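3-polyprenyl-4-hydroxybenzoate decarboxylase and related decarboxylases (PDB 6H6X) is the UbiD-family, prenylated-FMN-dependent enzyme HmfF, here an evolved dimer, which interconverts 2,5-furandicarboxylic acid with 2-furoic acid and carbon dioxide. Local coordinates at residues Pro120-Gly125 and Tyr286-Pro291. The protein carries 8 engineered substitutions. Residues are numbered along the deposited sequence; the frame is centred on the assembly and turned at random.
Sequences PTHHAG and YHTIIP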
loop_
_atom_site.group_PDB
_atom_site.type_symbol
_atom_site.label_atom_id
_atom_site.label_comp_id
_atom_site.label_asym_id
_atom_site.label_seq_id
_atom_site.Cartn_x
_atom_site.Cartn_y
_atom_site.Cartn_z
ATOM N N PRO B 120 -6.713 -24.290 -18.311
ATOM C CA PRO B 120 -7.760 -23.479 -17.698
ATOM C C PRO B 120 -8.343 -22.408 -18.562
ATOM O O PRO B 120 -7.724 -21.979 -19.537
ATOM C CB PRO B 120 -7.040 -22.804 -16.514
ATOM C CG PRO B 120 -5.732 -23.528 -16.354
ATOM C CD PRO B 120 -5.394 -23.940 -17.747
ATOM N N THR B 121 -9.528 -21.960 -18.170
ATOM C CA THR B 121 -10.130 -20.713 -18.667
ATOM C C THR B 121 -10.019 -19.736 -17.501
ATOM O O THR B 121 -10.423 -20.051 -16.366
ATOM C CB THR B 121 -11.576 -20.981 -19.120
ATOM O OG1 THR B 121 -11.560 -22.083 -20.038
ATOM C CG2 THR B 121 -12.153 -19.821 -19.829
ATOM N N HIS B 122 -9.375 -18.587 -17.720
ATOM C CA HIS B 122 -8.908 -17.796 -16.581
ATOM C C HIS B 122 -9.907 -16.697 -16.112
ATOM O O HIS B 122 -10.322 -16.683 -14.951
ATOM C CB HIS B 122 -7.530 -17.217 -16.889
ATOM C CG HIS B 122 -6.462 -18.253 -16.997
ATOM N ND1 HIS B 122 -6.142 -18.874 -18.187
ATOM C CD2 HIS B 122 -5.675 -18.816 -16.052
ATOM C CE1 HIS B 122 -5.188 -19.765 -17.966
ATOM N NE2 HIS B 122 -4.890 -19.751 -16.680
ATOM N N HIS B 123 -10.230 -15.770 -17.003
ATOM C CA HIS B 123 -11.085 -14.623 -16.710
ATOM C C HIS B 123 -12.366 -14.653 -17.547
ATOM O O HIS B 123 -12.388 -15.247 -18.611
ATOM C CB HIS B 123 -10.296 -13.340 -16.977
ATOM C CG HIS B 123 -9.182 -13.123 -15.989
ATOM N ND1 HIS B 123 -7.878 -13.464 -16.271
ATOM C CD2 HIS B 123 -9.182 -12.657 -14.711
ATOM C CE1 HIS B 123 -7.105 -13.139 -15.242
ATOM N NE2 HIS B 123 -7.876 -12.684 -14.269
ATOM N N ALA B 124 -13.404 -13.971 -17.049
ATOM C CA ALA B 124 -14.770 -13.891 -17.641
ATOM C C ALA B 124 -14.803 -13.622 -19.124
ATOM O O ALA B 124 -15.398 -14.377 -19.878
ATOM C CB ALA B 124 -15.580 -12.799 -16.933
ATOM N N GLY B 125 -14.158 -12.550 -19.559
ATOM C CA GLY B 125 -14.130 -12.226 -20.999
ATOM C C GLY B 125 -13.290 -13.103 -21.939
ATOM O O GLY B 125 -13.234 -12.815 -23.124
ATOM N N TYR B 286 0.728 -29.931 -14.947
ATOM C CA TYR B 286 0.474 -28.824 -15.824
ATOM C C TYR B 286 0.631 -27.492 -15.019
ATOM O O TYR B 286 0.049 -27.355 -13.951
ATOM C CB TYR B 286 -0.890 -28.938 -16.448
ATOM C CG TYR B 286 -1.183 -27.817 -17.435
ATOM C CD1 TYR B 286 -1.665 -26.576 -16.996
ATOM C CD2 TYR B 286 -0.946 -27.960 -18.799
ATOM C CE1 TYR B 286 -1.890 -25.543 -17.882
ATOM C CE2 TYR B 286 -1.193 -26.918 -19.681
ATOM C CZ TYR B 286 -1.654 -25.719 -19.194
ATOM O OH TYR B 286 -1.902 -24.678 -20.072
ATOM N N HIS B 287 1.389 -26.538 -15.553
ATOM C CA HIS B 287 1.626 -25.235 -14.888
ATOM C C HIS B 287 0.831 -24.159 -15.638
ATOM O O HIS B 287 0.868 -24.065 -16.876
ATOM C CB HIS B 287 3.097 -24.928 -14.896
ATOM C CG HIS B 287 3.447 -23.575 -14.389
ATOM N ND1 HIS B 287 4.509 -22.869 -14.885
ATOM C CD2 HIS B 287 2.899 -22.808 -13.429
ATOM C CE1 HIS B 287 4.635 -21.743 -14.210
ATOM N NE2 HIS B 287 3.669 -21.685 -13.322
ATOM N N THR B 288 0.038 -23.382 -14.897
ATOM C CA THR B 288 -0.578 -22.217 -15.502
ATOM C C THR B 288 -0.144 -20.950 -14.774
ATOM O O THR B 288 0.160 -20.997 -13.574
ATOM C CB THR B 288 -2.099 -22.345 -15.558
ATOM O OG1 THR B 288 -2.574 -21.381 -16.495
ATOM C CG2 THR B 288 -2.764 -22.156 -14.172
ATOM N N ILE B 289 -0.073 -19.853 -15.518
ATOM C CA ILE B 289 0.202 -18.547 -14.914
ATOM C C ILE B 289 -1.095 -17.777 -15.043
ATOM O O ILE B 289 -1.632 -17.634 -16.138
ATOM C CB ILE B 289 1.352 -17.836 -15.633
ATOM C CG1 ILE B 289 2.706 -18.481 -15.248
ATOM C CG2 ILE B 289 1.389 -16.370 -15.288
ATOM C CD1 ILE B 289 3.826 -18.117 -16.241
ATOM N N ILE B 290 -1.617 -17.313 -13.926
ATOM C CA ILE B 290 -2.852 -16.531 -13.941
ATOM C C ILE B 290 -2.480 -15.112 -14.346
ATOM O O ILE B 290 -1.589 -14.517 -13.733
ATOM C CB ILE B 290 -3.486 -16.521 -12.569
ATOM C CG1 ILE B 290 -3.960 -17.946 -12.230
ATOM C CG2 ILE B 290 -4.697 -15.606 -12.555
ATOM C CD1 ILE B 290 -4.210 -18.101 -10.731
ATOM N N PRO B 291 -3.100 -14.577 -15.407
ATOM C CA PRO B 291 -2.662 -13.241 -15.825
ATOM C C PRO B 291 -2.907 -12.174 -14.774
ATOM O O PRO B 291 -3.889 -12.235 -14.007
ATOM C CB PRO B 291 -3.516 -12.986 -17.045
ATOM C CG PRO B 291 -3.655 -14.347 -17.638
ATOM C CD PRO B 291 -3.974 -15.188 -16.440
#
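His122 and Thr288 make the polar link of this contact. NE2 of His122 lies 2.8 Å from OG1 of Thr288 in a hydrogen bond. Either group could be the donor. The angle of 145° shows a moderately bent bond. OG1 sits at the ring edge, near the plane of the imidazole. It is set there by the Thr288 side chain, whose OG1 is anti to the backbone N (chi1 -163°). OG1 is also hydrogen-bonded to OG1 of Thr132, so the buried hydroxyl has two partners.

Two prolines confine the His122 ring. CB of Pro120 lies over one face, toward the rim. CD of Pro291 approaches CG of His122 obliquely, at 4.0 Å. CG of Pro120 also reaches toward Thr288, 3.8 Å from its OG1. CD of Pro120 touches CE1 of Tyr286 at 3.9 Å, an apolar contact. An alanine in place of His122 would probably leave OG1 of Thr288 without one of its two partners and open a gap between Pro120 and Pro291.

His123 runs past Pro291 in the opposite direction. Its CE1 is 3.6 Å from O of Pro291, which lies near the ring plane, and 3.9 Å from CD of Pro291. N of His123 is hydrogen-bonded to OD2 of Asp126. His123 also packs on Ile433 of the second subunit.

The touching parts, 120-123 and 286-291, run nearly parallel, 11° apart. The loop 120-125 leads from helix 113-116 to strand 130-139. Segment 286-291 starts in strand 286-287, beside strand 56-58, and leads toward helix 294-315. Its Ile289 points away from the loop, touches the prenylated FMN and packs on His296 and Leu299 of that helix.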